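Local structure of YchF GTP-binding protein (Schizosaccharomyces pombe, 1NI3) at residues A[189-194]-A[206-211]; A[111-116]-A[223-228]; A[348-353]-A[359-364]. The protein hydrolyses ATP, and GTP less efficiently, with magnesium as cofactor, and negatively regulates the G2/M transition of the cell cycle. One frame throughout, in Å; residues are numbered along the deposited sequence.

Overall arrangement
From the N terminus, contact 2 opens first, at 111-116, on helix 107-113 and the turn after it, and closes only at 223-228, which runs into strand 227-232, so that it ties two neighbouring parts of the nucleotide-binding domain together across more than a hundred residues. Contact 1 is nested inside this loop: it joins helix 179-199 to the loop leading into helix 210-217, a short closure whose centre lies about 18 Å from that of contact 2. Contact 3 follows in series, crossing neither, and closes a short helical connection in the TGS domain. Its centre is about 45 Å from that of contact 1 and about 39 Å from that of contact 2.

Contact 1. Residues A[189-194]-A[206-211]; sequences IEKVYQ and GDWSNR
Lys191 meets the six-membered end of the Trp208 indole with the hydrocarbon part of its side chain: CB and CE both lie 4.0 Å from Trp208 CZ3. The chain extends at first and then bends at chi3 (57°), which brings CE back to the ring and carries NZ on to a salt bridge with Glu212. A lysine suits this exposed position because its methylenes can pack on an aromatic group while its ammonium stays with an acid. The two side chains run past each other in opposite directions. Lys191 also contributes backbone: its O lies at the indole edge, in the ring plane, 3.9 Å from Trp208 CH2. One residue on, Val192 brings its CA to 4.0 Å from the same CH2, approaching obliquely, while its buried, branched side chain packs on Ile203, Ile216 and Leu221. Trp208 immediately precedes the N-cap Ser209 of helix 210-217. Its NE1 donates to Ile203 O, and its ring also meets Tyr195 and touches Val213. The indole thus joins helix 179-199, one arm of the long helical hairpin characteristic of YchF/OLA1 proteins, to the start of the next helix. Between the two segments the chemistry is van der Waals packing; the polar ends of lysine and tryptophan are paired with neighbours, which implies that the contact rests on fit while the bonds to Glu212 and Ile203 O probably orient the ammonium and the indole.

Contact 2. Residues A[111-116]-A[223-228]; sequences SHVRAV and TAKPVI
Within the P-loop G domain, Lys225 reaches from just before strand 227-232 to the type I turn of Val113 to Val116, which leads from helix 107-113 towards strand 118-124. The strands are parallel neighbours in the central sheet, and the lysine joins their approaches.

The polar part is a gathering of backbone carbonyls round the ammonium. Lys225 NZ donates to Val116 O over 2.6 Å and, weakly, to Arg114 O at 3.4 Å. Arg16 adds a hydrogen bond to Arg114 O and a weak one to Val116 O, so both oxygens serve two cationic side chains. A buried lysine suits this place because carbonyl oxygens would probably stabilise its charge.

The methylenes carry the apolar part. The chain is extended through chi2 and chi3, and Lys225 CD lies 4.2 Å from Val116 CG1, the two side chains crossing at about a right angle. Lys225 CE is 4.4 Å from Val113 CG1. The side chain of Val113, which also packs on Val26 and Ile119, is about 9 Å from that of Lys33, of the predicted ATP site. A leucine in place of Lys225 would probably leave Val116 O with little beyond the weak bond from Arg16, and the turn less firmly held.

The bend at chi4 (-61°) directs Lys225 NZ to Val116 O, where the C=O...N angle is 157° and NZ tilts 23° from the carbonyl plane.

Contact 3. Residues A[348-353]-A[359-364]; sequences EIMHYQ and KTENAC
Met350, modelled as selenomethionine, ends strand 346-350 of the TGS domain, whose family belongs to the ubiquitin-like group, and packs its selenium against one side of helix 361-366. SE lies 3.5 Å from Cys364 SG, an apolar contact, and Met350 CG is 3.9 Å from the same sulfur. Towards the start of the helix, SE comes 3.8 Å from Glu361 CG, and Met350 CE follows at 4.0 Å from that carbon. The selenium therefore touches two side chains three residues apart, which one helical turn brings to the same side. A long, unbranched, flexible side chain suits a strand residue that must reach a helix, and a small cysteine lets the helix come near.

The torsions explain the reach. Met350 holds CG anti to its backbone nitrogen (chi1 -176°) and stays extended at chi2 before CE turns at chi3. Glu361 touches Met350 with its CG methylene, crossing it at about a right angle; beyond CG it is extended, which carries the carboxylate on to a salt bridge with Arg365.

In the next shell, Leu355 of helix 352-358 and Ile384 of strand 384-386 also touch Met350, while Tyr358 and Lys369 touch Cys364. His351 and Thr360 stand at the N-cap positions of the two short helices, marking where the chain turns from strand to helix and from one helix to the next. Tyr370 packs against Glu361 and hydrogen-bonds Glu348 on the strand. Those two acids keep apart, with Glu348 OE1 5.9 Å from Glu361 OE2.

Contact 1. Residues A[189-194]-A[206-211]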
ATOM      1  N   ILE A 189       2.197 -12.360 -23.473  1.00 53.77           N
ATOM      2  CA  ILE A 189       2.875 -13.044 -22.391  1.00 55.47           C
ATOM      3  C   ILE A 189       4.349 -13.123 -22.762  1.00 57.58           C
ATOM      4  O   ILE A 189       5.228 -13.056 -21.900  1.00 57.85           O
ATOM      5  CB  ILE A 189       2.327 -14.473 -22.182  1.00 54.79           C
ATOM      6  CG1 ILE A 189       1.194 -14.451 -21.161  1.00 52.53           C
ATOM      7  CG2 ILE A 189       3.453 -15.402 -21.708  1.00 52.77           C
ATOM      8  CD1 ILE A 189       0.037 -13.608 -21.554  1.00 54.82           C
ATOM      9  N   GLU A 190       4.606 -13.268 -24.057  1.00 59.15           N
ATOM     10  CA  GLU A 190       5.961 -13.357 -24.573  1.00 60.84           C
ATOM     11  C   GLU A 190       6.737 -12.097 -24.194  1.00 59.15           C
ATOM     12  O   GLU A 190       7.865 -12.177 -23.707  1.00 58.69           O
ATOM     13  CB  GLU A 190       5.924 -13.500 -26.092  1.00 66.87           C
ATOM     14  CG  GLU A 190       7.115 -14.234 -26.695  1.00 75.86           C
ATOM     15  CD  GLU A 190       7.180 -15.680 -26.249  1.00 81.38           C
ATOM     16  OE1 GLU A 190       7.951 -15.983 -25.307  1.00 84.53           O
ATOM     17  OE2 GLU A 190       6.451 -16.513 -26.836  1.00 83.83           O
ATOM     18  N   LYS A 191       6.128 -10.937 -24.428  1.00 58.06           N
ATOM     19  CA  LYS A 191       6.751  -9.658 -24.095  1.00 55.31           C
ATOM     20  C   LYS A 191       6.968  -9.562 -22.590  1.00 53.01           C
ATOM     21  O   LYS A 191       8.000  -9.075 -22.141  1.00 51.00           O
ATOM     22  CB  LYS A 191       5.865  -8.491 -24.551  1.00 57.54           C
ATOM     23  CG  LYS A 191       5.851  -8.225 -26.051  1.00 59.10           C
ATOM     24  CD  LYS A 191       4.899  -7.069 -26.402  1.00 60.88           C
ATOM     25  CE  LYS A 191       5.248  -5.782 -25.657  1.00 59.96           C
ATOM     26  NZ  LYS A 191       4.204  -4.736 -25.844  1.00 58.27           N
ATOM     27  N   VAL A 192       5.980 -10.016 -21.819  1.00 50.87           N
ATOM     28  CA  VAL A 192       6.068  -9.993 -20.357  1.00 48.06           C
ATOM     29  C   VAL A 192       7.333 -10.740 -19.939  1.00 50.16           C
ATOM     30  O   VAL A 192       8.060 -10.292 -19.048  1.00 51.21           O
ATOM     31  CB  VAL A 192       4.863 -10.686 -19.712  1.00 44.30           C
ATOM     32  CG1 VAL A 192       5.061 -10.783 -18.219  1.00 40.99           C
ATOM     33  CG2 VAL A 192       3.605  -9.906 -20.032  1.00 43.48           C
ATOM     34  N   TYR A 193       7.583 -11.880 -20.581  1.00 50.52           N
ATOM     35  CA  TYR A 193       8.756 -12.684 -20.287  1.00 52.01           C
ATOM     36  C   TYR A 193       9.965 -11.890 -20.749  1.00 54.23           C
ATOM     37  O   TYR A 193      10.886 -11.625 -19.975  1.00 56.60           O
ATOM     38  CB  TYR A 193       8.694 -14.002 -21.043  1.00 53.29           C
ATOM     39  CG  TYR A 193       9.755 -14.980 -20.604  1.00 57.55           C
ATOM     40  CD1 TYR A 193       9.566 -15.795 -19.489  1.00 57.14           C
ATOM     41  CD2 TYR A 193      10.962 -15.072 -21.290  1.00 59.34           C
ATOM     42  CE1 TYR A 193      10.555 -16.687 -19.070  1.00 58.23           C
ATOM     43  CE2 TYR A 193      11.959 -15.951 -20.887  1.00 59.68           C
ATOM     44  CZ  TYR A 193      11.751 -16.756 -19.777  1.00 59.63           C
ATOM     45  OH  TYR A 193      12.740 -17.628 -19.388  1.00 59.64           O
ATOM     46  N   GLN A 194       9.952 -11.526 -22.026  1.00 56.33           N
ATOM     47  CA  GLN A 194      11.011 -10.724 -22.633  1.00 59.54           C
ATOM     48  C   GLN A 194      11.476  -9.659 -21.642  1.00 58.91           C
ATOM     49  O   GLN A 194      12.666  -9.528 -21.376  1.00 58.97           O
ATOM     50  CB  GLN A 194      10.463 -10.034 -23.886  1.00 66.99           C
ATOM     51  CG  GLN A 194      10.838 -10.677 -25.214  1.00 75.15           C
ATOM     52  CD  GLN A 194      12.150 -10.138 -25.757  1.00 80.76           C
ATOM     53  OE1 GLN A 194      12.273  -8.942 -26.041  1.00 82.95           O
ATOM     54  NE2 GLN A 194      13.139 -11.014 -25.905  1.00 83.83           N
ATOM     55  N   GLY A 206       7.233  -1.481 -16.803  1.00 47.63           N
ATOM     56  CA  GLY A 206       7.123  -1.471 -18.246  1.00 46.20           C
ATOM     57  C   GLY A 206       6.084  -0.475 -18.698  1.00 47.56           C
ATOM     58  O   GLY A 206       5.358   0.099 -17.889  1.00 47.84           O
ATOM     59  N   ASP A 207       6.026  -0.264 -20.007  1.00 51.14           N
ATOM     60  CA  ASP A 207       5.070   0.646 -20.617  1.00 52.04           C
ATOM     61  C   ASP A 207       4.079  -0.251 -21.345  1.00 52.51           C
ATOM     62  O   ASP A 207       4.261  -0.567 -22.520  1.00 54.41           O
ATOM     63  CB  ASP A 207       5.787   1.571 -21.605  1.00 53.36           C
ATOM     64  CG  ASP A 207       4.833   2.489 -22.344  1.00 58.11           C
ATOM     65  OD1 ASP A 207       3.899   3.023 -21.700  1.00 58.08           O
ATOM     66  OD2 ASP A 207       5.019   2.693 -23.566  1.00 61.79           O
ATOM     67  N   TRP A 208       3.033  -0.667 -20.639  1.00 49.22           N
ATOM     68  CA  TRP A 208       2.038  -1.544 -21.232  1.00 46.89           C
ATOM     69  C   TRP A 208       0.766  -0.802 -21.576  1.00 47.86           C
ATOM     70  O   TRP A 208       0.533   0.302 -21.089  1.00 48.76           O
ATOM     71  CB  TRP A 208       1.726  -2.695 -20.278  1.00 44.54           C
ATOM     72  CG  TRP A 208       2.934  -3.281 -19.676  1.00 44.21           C
ATOM     73  CD1 TRP A 208       3.484  -2.957 -18.467  1.00 45.19           C
ATOM     74  CD2 TRP A 208       3.801  -4.256 -20.264  1.00 43.98           C
ATOM     75  NE1 TRP A 208       4.642  -3.671 -18.264  1.00 46.23           N
ATOM     76  CE2 TRP A 208       4.862  -4.473 -19.355  1.00 44.75           C
ATOM     77  CE3 TRP A 208       3.789  -4.968 -21.468  1.00 42.99           C
ATOM     78  CZ2 TRP A 208       5.903  -5.368 -19.621  1.00 44.51           C
ATOM     79  CZ3 TRP A 208       4.820  -5.854 -21.725  1.00 44.16           C
ATOM     80  CH2 TRP A 208       5.860  -6.046 -20.810  1.00 44.77           C
ATOM     81  N   SER A 209      -0.050  -1.425 -22.417  1.00 47.50           N
ATOM     82  CA  SER A 209      -1.321  -0.852 -22.830  1.00 50.24           C
ATOM     83  C   SER A 209      -2.389  -1.374 -21.870  1.00 53.22           C
ATOM     84  O   SER A 209      -2.136  -2.305 -21.099  1.00 54.68           O
ATOM     85  CB  SER A 209      -1.667  -1.302 -24.238  1.00 49.05           C
ATOM     86  OG  SER A 209      -1.910  -2.688 -24.257  1.00 46.21           O
ATOM     87  N   ASN A 210      -3.585  -0.796 -21.920  1.00 54.15           N
ATOM     88  CA  ASN A 210      -4.654  -1.237 -21.035  1.00 54.18           C
ATOM     89  C   ASN A 210      -4.900  -2.742 -21.163  1.00 55.80           C
ATOM     90  O   ASN A 210      -5.073  -3.439 -20.158  1.00 56.04           O
ATOM     91  CB  ASN A 210      -5.931  -0.437 -21.315  1.00 51.54           C
ATOM     92  CG  ASN A 210      -5.854   0.978 -20.774  1.00 49.45           C
ATOM     93  OD1 ASN A 210      -6.849   1.710 -20.737  1.00 48.12           O
ATOM     94  ND2 ASN A 210      -4.662   1.371 -20.345  1.00 50.21           N
ATOM     95  N   ARG A 211      -4.893  -3.246 -22.392  1.00 54.83           N
ATOM     96  CA  ARG A 211      -5.089  -4.670 -22.632  1.00 53.51           C
ATOM     97  C   ARG A 211      -3.982  -5.484 -21.980  1.00 51.15           C
ATOM     98  O   ARG A 211      -4.244  -6.476 -21.310  1.00 52.76           O
ATOM     99  CB  ARG A 211      -5.089  -4.938 -24.135  1.00 56.19           C
ATOM    100  CG  ARG A 211      -5.124  -6.404 -24.500  1.00 59.01           C
ATOM    101  CD  ARG A 211      -6.405  -7.043 -24.019  1.00 61.60           C
ATOM    102  NE  ARG A 211      -6.528  -8.399 -24.527  1.00 65.67           N
ATOM    103  CZ  ARG A 211      -6.814  -9.452 -23.774  1.00 68.04           C
ATOM    104  NH1 ARG A 211      -7.010  -9.303 -22.469  1.00 68.19           N
ATOM    105  NH2 ARG A 211      -6.897 -10.655 -24.327  1.00 68.84           N
TER

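Contact 2. Residues A[111-116]-A[223-228]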
ATOM      1  N   SER A 111       5.540 -17.010  -0.889  1.00 36.97           N
ATOM      2  CA  SER A 111       4.175 -17.529  -1.011  1.00 35.44           C
ATOM      3  C   SER A 111       3.141 -16.677  -0.272  1.00 33.69           C
ATOM      4  O   SER A 111       1.979 -16.659  -0.645  1.00 32.12           O
ATOM      5  CB  SER A 111       4.089 -19.001  -0.553  1.00 33.29           C
ATOM      6  OG  SER A 111       4.023 -19.110   0.860  1.00 32.14           O
ATOM      7  N   HIS A 112       3.583 -15.962   0.757  1.00 37.20           N
ATOM      8  CA  HIS A 112       2.716 -15.088   1.556  1.00 39.82           C
ATOM      9  C   HIS A 112       2.647 -13.686   0.999  1.00 38.85           C
ATOM     10  O   HIS A 112       1.644 -12.989   1.130  1.00 40.05           O
ATOM     11  CB  HIS A 112       3.218 -15.004   2.991  1.00 43.07           C
ATOM     12  CG  HIS A 112       2.838 -16.182   3.822  1.00 46.50           C
ATOM     13  ND1 HIS A 112       1.533 -16.460   4.138  1.00 48.72           N
ATOM     14  CD2 HIS A 112       3.590 -17.172   4.359  1.00 44.90           C
ATOM     15  CE1 HIS A 112       1.488 -17.587   4.839  1.00 50.21           C
ATOM     16  NE2 HIS A 112       2.719 -18.032   4.981  1.00 49.97           N
ATOM     17  N   VAL A 113       3.749 -13.269   0.401  1.00 36.53           N
ATOM     18  CA  VAL A 113       3.825 -11.959  -0.206  1.00 36.71           C
ATOM     19  C   VAL A 113       2.788 -11.881  -1.323  1.00 40.47           C
ATOM     20  O   VAL A 113       2.141 -10.851  -1.516  1.00 42.47           O
ATOM     21  CB  VAL A 113       5.222 -11.721  -0.789  1.00 33.07           C
ATOM     22  CG1 VAL A 113       5.201 -10.535  -1.740  1.00 31.09           C
ATOM     23  CG2 VAL A 113       6.206 -11.473   0.335  1.00 32.74           C
ATOM     24  N   ARG A 114       2.624 -12.987  -2.041  1.00 41.72           N
ATOM     25  CA  ARG A 114       1.671 -13.054  -3.141  1.00 44.56           C
ATOM     26  C   ARG A 114       0.273 -12.658  -2.716  1.00 43.26           C
ATOM     27  O   ARG A 114      -0.500 -12.147  -3.513  1.00 45.73           O
ATOM     28  CB  ARG A 114       1.630 -14.479  -3.726  1.00 47.14           C
ATOM     29  CG  ARG A 114       2.908 -14.931  -4.408  1.00 52.61           C
ATOM     30  CD  ARG A 114       2.888 -16.415  -4.757  1.00 54.60           C
ATOM     31  NE  ARG A 114       4.125 -16.836  -5.418  1.00 57.33           N
ATOM     32  CZ  ARG A 114       4.385 -16.642  -6.708  1.00 60.14           C
ATOM     33  NH1 ARG A 114       3.493 -16.038  -7.486  1.00 60.13           N
ATOM     34  NH2 ARG A 114       5.544 -17.037  -7.219  1.00 62.46           N
ATOM     35  N   ALA A 115      -0.049 -12.894  -1.458  1.00 41.69           N
ATOM     36  CA  ALA A 115      -1.386 -12.587  -0.986  1.00 43.16           C
ATOM     37  C   ALA A 115      -1.543 -11.116  -0.650  1.00 43.38           C
ATOM     38  O   ALA A 115      -2.583 -10.680  -0.154  1.00 47.61           O
ATOM     39  CB  ALA A 115      -1.707 -13.430   0.237  1.00 45.16           C
ATOM     40  N   VAL A 116      -0.512 -10.343  -0.948  1.00 41.11           N
ATOM     41  CA  VAL A 116      -0.507  -8.919  -0.635  1.00 39.74           C
ATOM     42  C   VAL A 116      -0.562  -8.071  -1.930  1.00 40.65           C
ATOM     43  O   VAL A 116      -0.469  -8.615  -3.036  1.00 41.34           O
ATOM     44  CB  VAL A 116       0.742  -8.627   0.249  1.00 38.89           C
ATOM     45  CG1 VAL A 116       1.719  -7.695  -0.442  1.00 37.58           C
ATOM     46  CG2 VAL A 116       0.307  -8.134   1.603  1.00 37.02           C
ATOM     47  N   THR A 223       6.454  -9.031  -9.083  1.00 42.67           N
ATOM     48  CA  THR A 223       7.052  -7.823  -9.634  1.00 42.84           C
ATOM     49  C   THR A 223       6.038  -6.803 -10.202  1.00 44.54           C
ATOM     50  O   THR A 223       6.427  -5.810 -10.834  1.00 47.97           O
ATOM     51  CB  THR A 223       8.093  -8.246 -10.708  1.00 41.10           C
ATOM     52  OG1 THR A 223       9.169  -7.311 -10.749  1.00 42.75           O
ATOM     53  CG2 THR A 223       7.454  -8.367 -12.080  1.00 39.98           C
ATOM     54  N   ALA A 224       4.750  -7.048  -9.957  1.00 42.21           N
ATOM     55  CA  ALA A 224       3.682  -6.162 -10.390  1.00 37.21           C
ATOM     56  C   ALA A 224       3.301  -5.218  -9.257  1.00 36.16           C
ATOM     57  O   ALA A 224       2.935  -4.084  -9.492  1.00 37.07           O
ATOM     58  CB  ALA A 224       2.468  -6.982 -10.815  1.00 37.09           C
ATOM     59  N   LYS A 225       3.408  -5.699  -8.027  1.00 39.36           N
ATOM     60  CA  LYS A 225       3.044  -4.909  -6.852  1.00 42.64           C
ATOM     61  C   LYS A 225       3.934  -3.695  -6.620  1.00 44.55           C
ATOM     62  O   LYS A 225       5.162  -3.780  -6.728  1.00 47.09           O
ATOM     63  CB  LYS A 225       3.086  -5.778  -5.597  1.00 40.49           C
ATOM     64  CG  LYS A 225       2.491  -7.160  -5.790  1.00 39.86           C
ATOM     65  CD  LYS A 225       2.608  -7.993  -4.525  1.00 38.60           C
ATOM     66  CE  LYS A 225       2.151  -9.415  -4.778  1.00 36.29           C
ATOM     67  NZ  LYS A 225       0.730  -9.473  -5.206  1.00 29.32           N
ATOM     68  N   PRO A 226       3.335  -2.535  -6.301  1.00 44.96           N
ATOM     69  CA  PRO A 226       4.246  -1.411  -6.082  1.00 44.00           C
ATOM     70  C   PRO A 226       5.063  -1.648  -4.814  1.00 43.28           C
ATOM     71  O   PRO A 226       4.663  -2.416  -3.933  1.00 42.63           O
ATOM     72  CB  PRO A 226       3.309  -0.212  -5.975  1.00 41.44           C
ATOM     73  CG  PRO A 226       2.030  -0.813  -5.478  1.00 41.62           C
ATOM     74  CD  PRO A 226       1.933  -2.091  -6.262  1.00 40.39           C
ATOM     75  N   VAL A 227       6.214  -0.996  -4.730  1.00 42.50           N
ATOM     76  CA  VAL A 227       7.088  -1.170  -3.581  1.00 40.99           C
ATOM     77  C   VAL A 227       7.456   0.166  -2.951  1.00 40.75           C
ATOM     78  O   VAL A 227       7.697   1.152  -3.641  1.00 40.41           O
ATOM     79  CB  VAL A 227       8.381  -1.904  -3.982  1.00 39.85           C
ATOM     80  CG1 VAL A 227       9.243  -2.156  -2.753  1.00 41.66           C
ATOM     81  CG2 VAL A 227       8.038  -3.211  -4.680  1.00 37.71           C
ATOM     82  N   ILE A 228       7.501   0.193  -1.629  1.00 41.08           N
ATOM     83  CA  ILE A 228       7.843   1.406  -0.905  1.00 42.05           C
ATOM     84  C   ILE A 228       9.036   1.089  -0.023  1.00 43.92           C
ATOM     85  O   ILE A 228       8.925   0.271   0.896  1.00 46.30           O
ATOM     86  CB  ILE A 228       6.668   1.872  -0.030  1.00 41.14           C
ATOM     87  CG1 ILE A 228       5.449   2.190  -0.910  1.00 36.95           C
ATOM     88  CG2 ILE A 228       7.098   3.069   0.789  1.00 38.68           C
ATOM     89  CD1 ILE A 228       4.148   2.373  -0.126  1.00 31.67           C
TER

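Contact 3. Residues A[348-353]-A[359-364]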
ATOM      1  N   GLU A 348     -26.816  11.696  -1.914  1.00 65.18           N
ATOM      2  CA  GLU A 348     -26.547  13.076  -1.530  1.00 63.19           C
ATOM      3  C   GLU A 348     -25.089  13.285  -1.150  1.00 59.53           C
ATOM      4  O   GLU A 348     -24.629  12.795  -0.120  1.00 55.45           O
ATOM      5  CB  GLU A 348     -27.481  13.482  -0.381  1.00 65.51           C
ATOM      6  CG  GLU A 348     -28.841  13.981  -0.854  1.00 67.82           C
ATOM      7  CD  GLU A 348     -29.981  13.506   0.018  1.00 70.95           C
ATOM      8  OE1 GLU A 348     -29.960  13.766   1.239  1.00 73.61           O
ATOM      9  OE2 GLU A 348     -30.912  12.875  -0.527  1.00 71.42           O
ATOM     10  N   ILE A 349     -24.380  14.020  -2.003  1.00 57.40           N
ATOM     11  CA  ILE A 349     -22.961  14.317  -1.816  1.00 56.64           C
ATOM     12  C   ILE A 349     -22.738  15.748  -1.352  1.00 57.51           C
ATOM     13  O   ILE A 349     -23.515  16.648  -1.667  1.00 57.69           O
ATOM     14  CB  ILE A 349     -22.161  14.094  -3.132  1.00 56.55           C
ATOM     15  CG1 ILE A 349     -21.597  12.675  -3.164  1.00 55.86           C
ATOM     16  CG2 ILE A 349     -21.036  15.110  -3.264  1.00 54.63           C
ATOM     17  CD1 ILE A 349     -22.655  11.586  -3.166  1.00 59.02           C
HETATM   18  N   MSE A 350     -21.655  15.955  -0.620  1.00 58.90           N
HETATM   19  CA  MSE A 350     -21.340  17.272  -0.107  1.00 60.90           C
HETATM   20  C   MSE A 350     -19.807  17.359  -0.051  1.00 60.67           C
HETATM   21  O   MSE A 350     -19.187  16.994   0.944  1.00 61.22           O
HETATM   22  CB  MSE A 350     -22.012  17.406   1.267  1.00 62.58           C
HETATM   23  CG  MSE A 350     -21.898  18.750   1.953  1.00 68.86           C
HETATM   24 SE   MSE A 350     -23.069  18.923   3.525  1.00 78.33          SE
HETATM   25  CE  MSE A 350     -23.160  17.082   4.134  1.00 74.90           C
ATOM     26  N   HIS A 351     -19.212  17.817  -1.153  1.00 58.81           N
ATOM     27  CA  HIS A 351     -17.759  17.942  -1.276  1.00 58.79           C
ATOM     28  C   HIS A 351     -17.144  18.546  -0.034  1.00 57.35           C
ATOM     29  O   HIS A 351     -17.598  19.576   0.455  1.00 57.59           O
ATOM     30  CB  HIS A 351     -17.376  18.787  -2.497  1.00 60.67           C
ATOM     31  CG  HIS A 351     -17.765  18.168  -3.800  1.00 64.88           C
ATOM     32  ND1 HIS A 351     -18.368  16.935  -3.892  1.00 67.23           N
ATOM     33  CD2 HIS A 351     -17.628  18.614  -5.080  1.00 65.63           C
ATOM     34  CE1 HIS A 351     -18.589  16.642  -5.162  1.00 64.85           C
ATOM     35  NE2 HIS A 351     -18.147  17.649  -5.900  1.00 65.52           N
ATOM     36  N   TYR A 352     -16.093  17.905   0.463  1.00 55.71           N
ATOM     37  CA  TYR A 352     -15.420  18.365   1.666  1.00 53.19           C
ATOM     38  C   TYR A 352     -15.177  19.873   1.655  1.00 53.34           C
ATOM     39  O   TYR A 352     -15.445  20.558   2.650  1.00 52.66           O
ATOM     40  CB  TYR A 352     -14.091  17.639   1.834  1.00 48.38           C
ATOM     41  CG  TYR A 352     -13.315  18.129   3.022  1.00 45.35           C
ATOM     42  CD1 TYR A 352     -13.728  17.838   4.327  1.00 43.67           C
ATOM     43  CD2 TYR A 352     -12.187  18.925   2.847  1.00 43.75           C
ATOM     44  CE1 TYR A 352     -13.027  18.339   5.432  1.00 41.30           C
ATOM     45  CE2 TYR A 352     -11.489  19.427   3.938  1.00 45.02           C
ATOM     46  CZ  TYR A 352     -11.914  19.130   5.230  1.00 42.13           C
ATOM     47  OH  TYR A 352     -11.224  19.650   6.304  1.00 43.32           O
ATOM     48  N   GLN A 353     -14.695  20.390   0.529  1.00 51.48           N
ATOM     49  CA  GLN A 353     -14.410  21.816   0.430  1.00 51.30           C
ATOM     50  C   GLN A 353     -15.617  22.703   0.734  1.00 51.92           C
ATOM     51  O   GLN A 353     -15.491  23.724   1.411  1.00 49.98           O
ATOM     52  CB  GLN A 353     -13.867  22.147  -0.959  1.00 49.88           C
ATOM     53  CG  GLN A 353     -13.187  23.501  -1.022  1.00 47.08           C
ATOM     54  CD  GLN A 353     -12.174  23.668   0.091  1.00 47.42           C
ATOM     55  OE1 GLN A 353     -12.515  24.101   1.191  1.00 47.84           O
ATOM     56  NE2 GLN A 353     -10.923  23.309  -0.181  1.00 47.31           N
ATOM     57  N   LYS A 359     -19.144  25.155   7.247  1.00 61.41           N
ATOM     58  CA  LYS A 359     -19.212  24.690   8.618  1.00 58.20           C
ATOM     59  C   LYS A 359     -20.601  24.213   9.053  1.00 59.27           C
ATOM     60  O   LYS A 359     -21.000  24.474  10.181  1.00 63.21           O
ATOM     61  CB  LYS A 359     -18.757  25.818   9.549  1.00 54.78           C
ATOM     62  CG  LYS A 359     -17.796  26.836   8.931  1.00 50.20           C
ATOM     63  CD  LYS A 359     -16.465  26.228   8.527  1.00 50.26           C
ATOM     64  CE  LYS A 359     -15.345  27.268   8.508  1.00 52.65           C
ATOM     65  NZ  LYS A 359     -13.999  26.695   8.212  1.00 55.19           N
ATOM     66  N   THR A 360     -21.342  23.545   8.166  1.00 59.28           N
ATOM     67  CA  THR A 360     -22.684  23.027   8.496  1.00 61.21           C
ATOM     68  C   THR A 360     -23.466  22.650   7.247  1.00 61.79           C
ATOM     69  O   THR A 360     -23.409  23.342   6.236  1.00 60.25           O
ATOM     70  CB  THR A 360     -23.537  24.054   9.257  1.00 61.78           C
ATOM     71  OG1 THR A 360     -24.840  23.510   9.495  1.00 63.08           O
ATOM     72  CG2 THR A 360     -23.677  25.315   8.449  1.00 64.94           C
ATOM     73  N   GLU A 361     -24.215  21.559   7.327  1.00 63.73           N
ATOM     74  CA  GLU A 361     -24.999  21.102   6.193  1.00 66.54           C
ATOM     75  C   GLU A 361     -25.889  22.207   5.631  1.00 68.21           C
ATOM     76  O   GLU A 361     -25.763  22.574   4.461  1.00 70.79           O
ATOM     77  CB  GLU A 361     -25.857  19.914   6.602  1.00 66.38           C
ATOM     78  CG  GLU A 361     -26.358  19.101   5.435  1.00 68.65           C
ATOM     79  CD  GLU A 361     -27.166  17.914   5.890  1.00 69.30           C
ATOM     80  OE1 GLU A 361     -26.726  17.253   6.857  1.00 69.90           O
ATOM     81  OE2 GLU A 361     -28.226  17.640   5.285  1.00 66.09           O
ATOM     82  N   ASN A 362     -26.784  22.739   6.460  1.00 68.38           N
ATOM     83  CA  ASN A 362     -27.688  23.803   6.029  1.00 67.64           C
ATOM     84  C   ASN A 362     -26.999  24.925   5.258  1.00 66.36           C
ATOM     85  O   ASN A 362     -27.421  25.263   4.152  1.00 65.97           O
ATOM     86  CB  ASN A 362     -28.411  24.406   7.229  1.00 69.05           C
ATOM     87  CG  ASN A 362     -29.194  23.376   8.004  1.00 73.80           C
ATOM     88  OD1 ASN A 362     -30.131  22.771   7.481  1.00 76.12           O
ATOM     89  ND2 ASN A 362     -28.809  23.156   9.257  1.00 75.11           N
ATOM     90  N   ALA A 363     -25.950  25.507   5.835  1.00 65.10           N
ATOM     91  CA  ALA A 363     -25.244  26.594   5.164  1.00 67.01           C
ATOM     92  C   ALA A 363     -25.064  26.297   3.689  1.00 68.01           C
ATOM     93  O   ALA A 363     -25.685  26.930   2.830  1.00 69.40           O
ATOM     94  CB  ALA A 363     -23.887  26.832   5.809  1.00 63.99           C
ATOM     95  N   CYS A 364     -24.210  25.323   3.402  1.00 69.74           N
ATOM     96  CA  CYS A 364     -23.934  24.944   2.027  1.00 69.34           C
ATOM     97  C   CYS A 364     -25.186  24.449   1.316  1.00 68.24           C
ATOM     98  O   CYS A 364     -25.360  24.694   0.128  1.00 68.96           O
ATOM     99  CB  CYS A 364     -22.799  23.894   1.977  1.00 71.19           C
ATOM    100  SG  CYS A 364     -23.068  22.354   2.888  1.00 69.08           S
TER